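Local coordinates for major capsid protein (Paramecium bursaria Chlorella virus 1, PDB 5TIP), which builds the icosahedral capsid of a large chlorella virus, assembling as trimers that make up most of its shell, at residues Thr239-Ala242 and Thr243-Ala246; Thr304-Glu307 and Gln308-Val311; Gly397-Glu400 and Thr401-Ala404. All coordinates share one frame; numbering follows the deposited sequence.

Contact 1: Thr239-Ala242 and Thr243-Ala246; sequences TPSA and TTQA
In the loop that joins strand 223-237 to strand 247-251, Ser241 and Thr243 form an ST turn: the serine OG accepts the backbone N-H of Thr243, at 3.1 Å from OG to N and almost straight (173°). OG swings anti to the serine's own N (chi1 165°), which carries it forward over the bend. The same oxygen accepts from Thr243 OG1 at 3.2 Å from Ser241 OG, so two donors of one residue grip a single hydroxyl. Serine suits the place because its short side chain reaches the main chain two residues on.

Behind the turn the two arms run nearly antiparallel, and a water spans them. It accepts from Ser241 N at 3.0 Å and from Ala246 N at 3.1 Å, and lies 2.8 Å from Thr244 O, to which it can donate. Further back, Ala246 CB comes to 3.2 Å from Thr239 O, a close fit that suits a bare methyl.

The outer edge is exposed, while the amide of Gln245 suits its place by donating from NE2 to both Tyr382 O and Asp313 OD2. Contacts between the arms are thus mostly polar, and backbone bonds of Ser241 with Cys385 and Ala246 with Tyr382 tie the bend to strand 376-387.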
loop_
_atom_site.group_PDB
_atom_site.type_symbol
_atom_site.label_atom_id
_atom_site.label_comp_id
_atom_site.label_asym_id
_atom_site.label_seq_id
_atom_site.Cartn_x
_atom_site.Cartn_y
_atom_site.Cartn_z
ATOM N N THR A 239 35.551 8.657 -1.516
ATOM C CA THR A 239 36.654 8.987 -0.614
ATOM C C THR A 239 36.140 9.800 0.569
ATOM O O THR A 239 36.458 10.987 0.704
ATOM C CB THR A 239 37.756 9.754 -1.348
ATOM O OG1 THR A 239 37.229 10.989 -1.851
ATOM C CG2 THR A 239 38.307 8.933 -2.503
ATOM N N PRO A 240 35.338 9.214 1.444
ATOM C CA PRO A 240 34.858 9.937 2.645
ATOM C C PRO A 240 36.038 9.955 3.627
ATOM O O PRO A 240 36.790 8.981 3.645
ATOM C CB PRO A 240 33.686 9.149 3.149
ATOM C CG PRO A 240 33.801 7.819 2.486
ATOM C CD PRO A 240 34.503 8.027 1.172
ATOM N N SER A 241 36.150 10.945 4.472
ATOM C CA SER A 241 37.246 11.139 5.407
ATOM C C SER A 241 36.718 11.281 6.827
ATOM O O SER A 241 35.546 11.594 7.053
ATOM C CB SER A 241 38.079 12.373 5.030
ATOM O OG SER A 241 38.917 12.774 6.099
ATOM N N ALA A 242 37.611 11.046 7.788
ATOM C CA ALA A 242 37.274 11.112 9.202
ATOM C C ALA A 242 37.719 12.410 9.863
ATOM O O ALA A 242 37.394 12.630 11.035
ATOM C CB ALA A 242 37.893 9.923 9.948
ATOM N N THR A 243 38.447 13.270 9.148
ATOM C CA THR A 243 38.964 14.511 9.707
ATOM C C THR A 243 38.396 15.765 9.063
ATOM O O THR A 243 38.459 16.833 9.682
ATOM C CB THR A 243 40.498 14.559 9.592
ATOM O OG1 THR A 243 40.897 14.141 8.281
ATOM C CG2 THR A 243 41.139 13.651 10.629
ATOM N N THR A 244 37.842 15.673 7.857
ATOM C CA THR A 244 37.272 16.824 7.172
ATOM C C THR A 244 36.126 16.347 6.289
ATOM O O THR A 244 35.807 15.156 6.238
ATOM C CB THR A 244 38.335 17.558 6.349
ATOM O OG1 THR A 244 37.758 18.724 5.745
ATOM C CG2 THR A 244 38.883 16.648 5.261
ATOM N N GLN A 245 35.501 17.294 5.593
ATOM C CA GLN A 245 34.421 16.997 4.654
ATOM C C GLN A 245 35.023 16.918 3.257
ATOM O O GLN A 245 35.339 17.941 2.645
ATOM C CB GLN A 245 33.321 18.051 4.730
ATOM C CG GLN A 245 32.660 18.160 6.092
ATOM C CD GLN A 245 31.323 18.872 6.038
ATOM O OE1 GLN A 245 31.085 19.828 6.776
ATOM N NE2 GLN A 245 30.437 18.400 5.169
ATOM N N ALA A 246 35.184 15.699 2.753
ATOM C CA ALA A 246 35.703 15.520 1.410
ATOM C C ALA A 246 34.615 15.799 0.376
ATOM O O ALA A 246 33.417 15.748 0.664
ATOM C CB ALA A 246 36.256 14.108 1.232
HETATM O O HOH W 1 34.379 13.376 4.679
#

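Contact 2: Thr304-Glu307 and Gln308-Val311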
loop_
_atom_site.group_PDB
_atom_site.type_symbol
_atom_site.label_atom_id
_atom_site.label_comp_id
_atom_site.label_asym_id
_atom_site.label_seq_id
_atom_site.Cartn_x
_atom_site.Cartn_y
_atom_site.Cartn_z
ATOM N N THR A 304 18.975 0.051 7.221
ATOM C CA THR A 304 18.566 0.940 8.300
ATOM C C THR A 304 17.874 2.154 7.701
ATOM O O THR A 304 18.040 2.469 6.520
ATOM C CB THR A 304 19.757 1.383 9.159
ATOM O OG1 THR A 304 19.281 2.096 10.306
ATOM C CG2 THR A 304 20.675 2.296 8.364
ATOM N N TYR A 305 17.092 2.830 8.538
ATOM C CA TYR A 305 16.475 4.098 8.181
ATOM C C TYR A 305 17.149 5.278 8.860
ATOM O O TYR A 305 16.714 6.420 8.677
ATOM C CB TYR A 305 14.980 4.082 8.522
ATOM C CG TYR A 305 14.185 3.094 7.699
ATOM C CD1 TYR A 305 13.958 3.315 6.348
ATOM C CD2 TYR A 305 13.660 1.944 8.271
ATOM C CE1 TYR A 305 13.236 2.418 5.586
ATOM C CE2 TYR A 305 12.932 1.042 7.517
ATOM C CZ TYR A 305 12.724 1.284 6.174
ATOM O OH TYR A 305 12.002 0.393 5.413
ATOM N N ASN A 306 18.204 5.032 9.632
ATOM C CA ASN A 306 18.870 6.078 10.397
ATOM C C ASN A 306 19.750 6.893 9.458
ATOM O O ASN A 306 20.762 6.395 8.957
ATOM C CB ASN A 306 19.691 5.463 11.525
ATOM C CG ASN A 306 20.057 6.470 12.589
ATOM O OD1 ASN A 306 20.080 7.674 12.336
ATOM N ND2 ASN A 306 20.343 5.984 13.790
ATOM N N GLU A 307 19.355 8.145 9.213
ATOM C CA GLU A 307 20.150 9.021 8.359
ATOM C C GLU A 307 21.512 9.320 8.974
ATOM O O GLU A 307 22.476 9.590 8.248
ATOM C CB GLU A 307 19.377 10.314 8.085
ATOM C CG GLU A 307 20.180 11.411 7.402
ATOM C CD GLU A 307 20.699 11.002 6.035
ATOM O OE1 GLU A 307 20.075 10.131 5.387
ATOM O OE2 GLU A 307 21.739 11.550 5.610
ATOM N N GLN A 308 21.617 9.259 10.305
ATOM C CA GLN A 308 22.883 9.538 10.971
ATOM C C GLN A 308 23.990 8.593 10.523
ATOM O O GLN A 308 25.170 8.947 10.615
ATOM C CB GLN A 308 22.703 9.453 12.489
ATOM C CG GLN A 308 23.873 9.994 13.290
ATOM C CD GLN A 308 23.917 11.509 13.285
ATOM O OE1 GLN A 308 23.082 12.166 13.908
ATOM N NE2 GLN A 308 24.880 12.072 12.565
ATOM N N LEU A 309 23.639 7.403 10.039
ATOM C CA LEU A 309 24.615 6.424 9.582
ATOM C C LEU A 309 24.895 6.502 8.084
ATOM O O LEU A 309 25.729 5.739 7.587
ATOM C CB LEU A 309 24.157 5.008 9.950
ATOM C CG LEU A 309 23.916 4.742 11.438
ATOM C CD1 LEU A 309 23.456 3.311 11.661
ATOM C CD2 LEU A 309 25.173 5.030 12.243
ATOM N N ALA A 310 24.219 7.389 7.356
ATOM C CA ALA A 310 24.535 7.612 5.952
ATOM C C ALA A 310 25.726 8.559 5.827
ATOM O O ALA A 310 26.052 9.311 6.750
ATOM C CB ALA A 310 23.321 8.171 5.211
ATOM N N VAL A 311 26.379 8.522 4.666
ATOM C CA VAL A 311 27.674 9.184 4.536
ATOM C C VAL A 311 27.564 10.491 3.757
ATOM O O VAL A 311 28.360 11.416 3.963
ATOM C CB VAL A 311 28.700 8.232 3.892
ATOM C CG1 VAL A 311 28.359 7.956 2.434
ATOM C CG2 VAL A 311 30.116 8.773 4.044
#
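Asn306 and Gln308 set up an Asx turn, in which Asn306 OD1 accepts the backbone N-H of Gln308 at 3.0 Å from OD1 to N, as the chain enters a short 3-10 segment ahead of strand 312-319. Just upstream lies an ST turn, with Thr304 OG1 accepting from Asn306 N. Asparagine suits the junction: its CG stands anti to the backbone N (chi1 -163°), placing OD1 3.2 Å from Gln308 CB. The side-chain amides of Asn306 and Gln308 are turned 68° apart, the side chains lying side by side, and the donor sits above the plane of the asparagine carbonyl.

This is the tight part, with Asn306, Leu309 and Ala310 all buried. Two backbone bonds close the turns, Leu309 N to Asn306 O at 3.2 Å and Ala310 N to Glu307 O at 2.9 Å. At its loose fringe Thr304 CG2 only brushes Leu309 CD1, at 4.4 Å.

The side of Glu307 and Gln308 is partly exposed. Gln308 turns its amide end away, and NE2 donates to Thr399 O. Glu307, bent at chi2 (61°), curls forward over Ala310 while OE2 makes a salt bridge with Lys383. The small methyl lets the carboxylate come close: Ala310 CB lies above its plane, displaced past the oxygen side, 3.8 Å from both Glu307 OE1 and OE2.

Contact 3: Gly397-Glu400 and Thr401-Ala404. With BGC (beta-D-glucopyranose), chain G.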
loop_
_atom_site.group_PDB
_atom_site.type_symbol
_atom_site.label_atom_id
_atom_site.label_comp_id
_atom_site.label_asym_id
_atom_site.label_seq_id
_atom_site.Cartn_x
_atom_site.Cartn_y
_atom_site.Cartn_z
ATOM N N GLY A 397 23.138 10.727 19.456
ATOM C CA GLY A 397 23.027 12.127 19.816
ATOM C C GLY A 397 24.106 13.008 19.219
ATOM O O GLY A 397 24.995 13.473 19.938
ATOM N N ASN A 398 24.042 13.252 17.913
ATOM C CA ASN A 398 25.042 14.072 17.244
ATOM C C ASN A 398 24.347 14.985 16.241
ATOM O O ASN A 398 23.116 15.061 16.180
ATOM C CB ASN A 398 26.111 13.198 16.581
ATOM C CG ASN A 398 27.505 13.539 17.051
ATOM O OD1 ASN A 398 28.095 14.531 16.623
ATOM N ND2 ASN A 398 28.043 12.713 17.938
ATOM N N THR A 399 25.156 15.680 15.446
ATOM C CA THR A 399 24.700 16.737 14.560
ATOM C C THR A 399 24.506 16.208 13.137
ATOM O O THR A 399 24.662 15.018 12.857
ATOM C CB THR A 399 25.690 17.901 14.594
ATOM O OG1 THR A 399 26.972 17.455 14.136
ATOM C CG2 THR A 399 25.825 18.434 16.012
ATOM N N GLU A 400 24.167 17.121 12.223
ATOM C CA GLU A 400 23.694 16.723 10.901
ATOM C C GLU A 400 24.822 16.356 9.944
ATOM O O GLU A 400 24.653 15.452 9.118
ATOM C CB GLU A 400 22.856 17.846 10.282
ATOM C CG GLU A 400 22.289 17.506 8.908
ATOM C CD GLU A 400 21.728 18.713 8.183
ATOM O OE1 GLU A 400 21.925 19.849 8.664
ATOM O OE2 GLU A 400 21.097 18.525 7.121
ATOM N N THR A 401 25.971 17.022 10.037
ATOM C CA THR A 401 27.018 16.898 9.032
ATOM C C THR A 401 28.103 15.901 9.423
ATOM O O THR A 401 29.193 15.925 8.841
ATOM C CB THR A 401 27.640 18.265 8.747
ATOM O OG1 THR A 401 28.209 18.793 9.952
ATOM C CG2 THR A 401 26.583 19.228 8.229
ATOM N N VAL A 402 27.836 15.032 10.399
ATOM C CA VAL A 402 28.805 14.034 10.832
ATOM C C VAL A 402 28.153 12.657 10.841
ATOM O O VAL A 402 26.930 12.519 10.905
ATOM C CB VAL A 402 29.390 14.359 12.224
ATOM C CG1 VAL A 402 30.268 15.598 12.153
ATOM C CG2 VAL A 402 28.275 14.554 13.233
ATOM N N THR A 403 28.998 11.631 10.766
ATOM C CA THR A 403 28.555 10.246 10.825
ATOM C C THR A 403 29.628 9.424 11.528
ATOM O O THR A 403 30.674 9.943 11.926
ATOM C CB THR A 403 28.252 9.694 9.427
ATOM O OG1 THR A 403 27.757 8.354 9.539
ATOM C CG2 THR A 403 29.506 9.694 8.572
ATOM N N ALA A 404 29.352 8.134 11.690
ATOM C CA ALA A 404 30.274 7.246 12.388
ATOM C C ALA A 404 31.576 7.092 11.612
ATOM O O ALA A 404 31.605 7.161 10.381
ATOM C CB ALA A 404 29.633 5.878 12.609
HETATM C C2 BGC G . 28.808 13.466 20.088
HETATM C C3 BGC G . 30.008 13.894 20.920
HETATM C C4 BGC G . 31.187 12.985 20.610
HETATM C C5 BGC G . 31.461 12.962 19.113
HETATM C C6 BGC G . 32.631 12.040 18.788
HETATM C C1 BGC G . 29.162 13.344 18.610
HETATM O O2 BGC G . 27.751 14.418 20.251
HETATM O O3 BGC G . 29.686 13.760 22.304
HETATM O O4 BGC G . 32.351 13.442 21.309
HETATM O O5 BGC G . 30.303 12.510 18.414
HETATM O O6 BGC G . 32.270 10.689 19.088
#
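Val402 meets Asn398 and Thr399 through one methyl, set against two oxygens at the bend that leads into strand 402-404. Its CG2 lies 3.3 Å from Thr399 OG1 and 3.4 Å from Asn398 OD1, with the valine side chain roughly perpendicular to that of the asparagine. The branch at CB suits the place: chi1 of -68° puts CG1 anti to the carbonyl carbon and CG2 between N and C, facing the loop. The side chain also packs on Ser386 and Ile387 of strand 376-387.

Hydrogen bonds shape the loop itself. Asn398 OD1 takes a weak bond from Thr399 N, at 3.4 Å from O to N, and Asn398 ND2 donates to Ala394 O.

Charge acts at the far end. Glu400 is stretched out, CG anti to its N (chi1 -179°), and its OE2 makes a salt bridge with Arg145 of a neighbouring subunit.

The remaining bond is covalent, 1.4 Å from Asn398 ND2 to C1 of a beta-glucose. That sugar donates from O2 to Gly397 O at 2.9 Å and accepts a hydrogen bond from Asp388 N; together these probably limit its rotation about the link. Here is an N-glycosylation site of unusual kind, joined through glucose and with Glu400, not serine or threonine, two residues on.

All three contacts are local bends on the same side of the chain's centre, grouped around strand 376-387 within the second jelly roll of the double jelly-roll fold. Contact 1 is a surface loop between strands of two sheets, held by hydroxyls and water, and no other subunit touches it. Contact 2 is partly buried, relies on Asx, ST and 3-10 turns and touches the second subunit through Tyr305, whose ring meets Tyr126 there edge-to-face. Contact 3 lies at the surface too, but carries a glycan and a salt bridge between subunits. Contacts 2 and 3 are the closest, their centres about 10 Å apart, and Thr403 OG1 bonds Gln308 O. Contact 1 adds only packing: Pro240 on Val311, Gln245 beside Thr401.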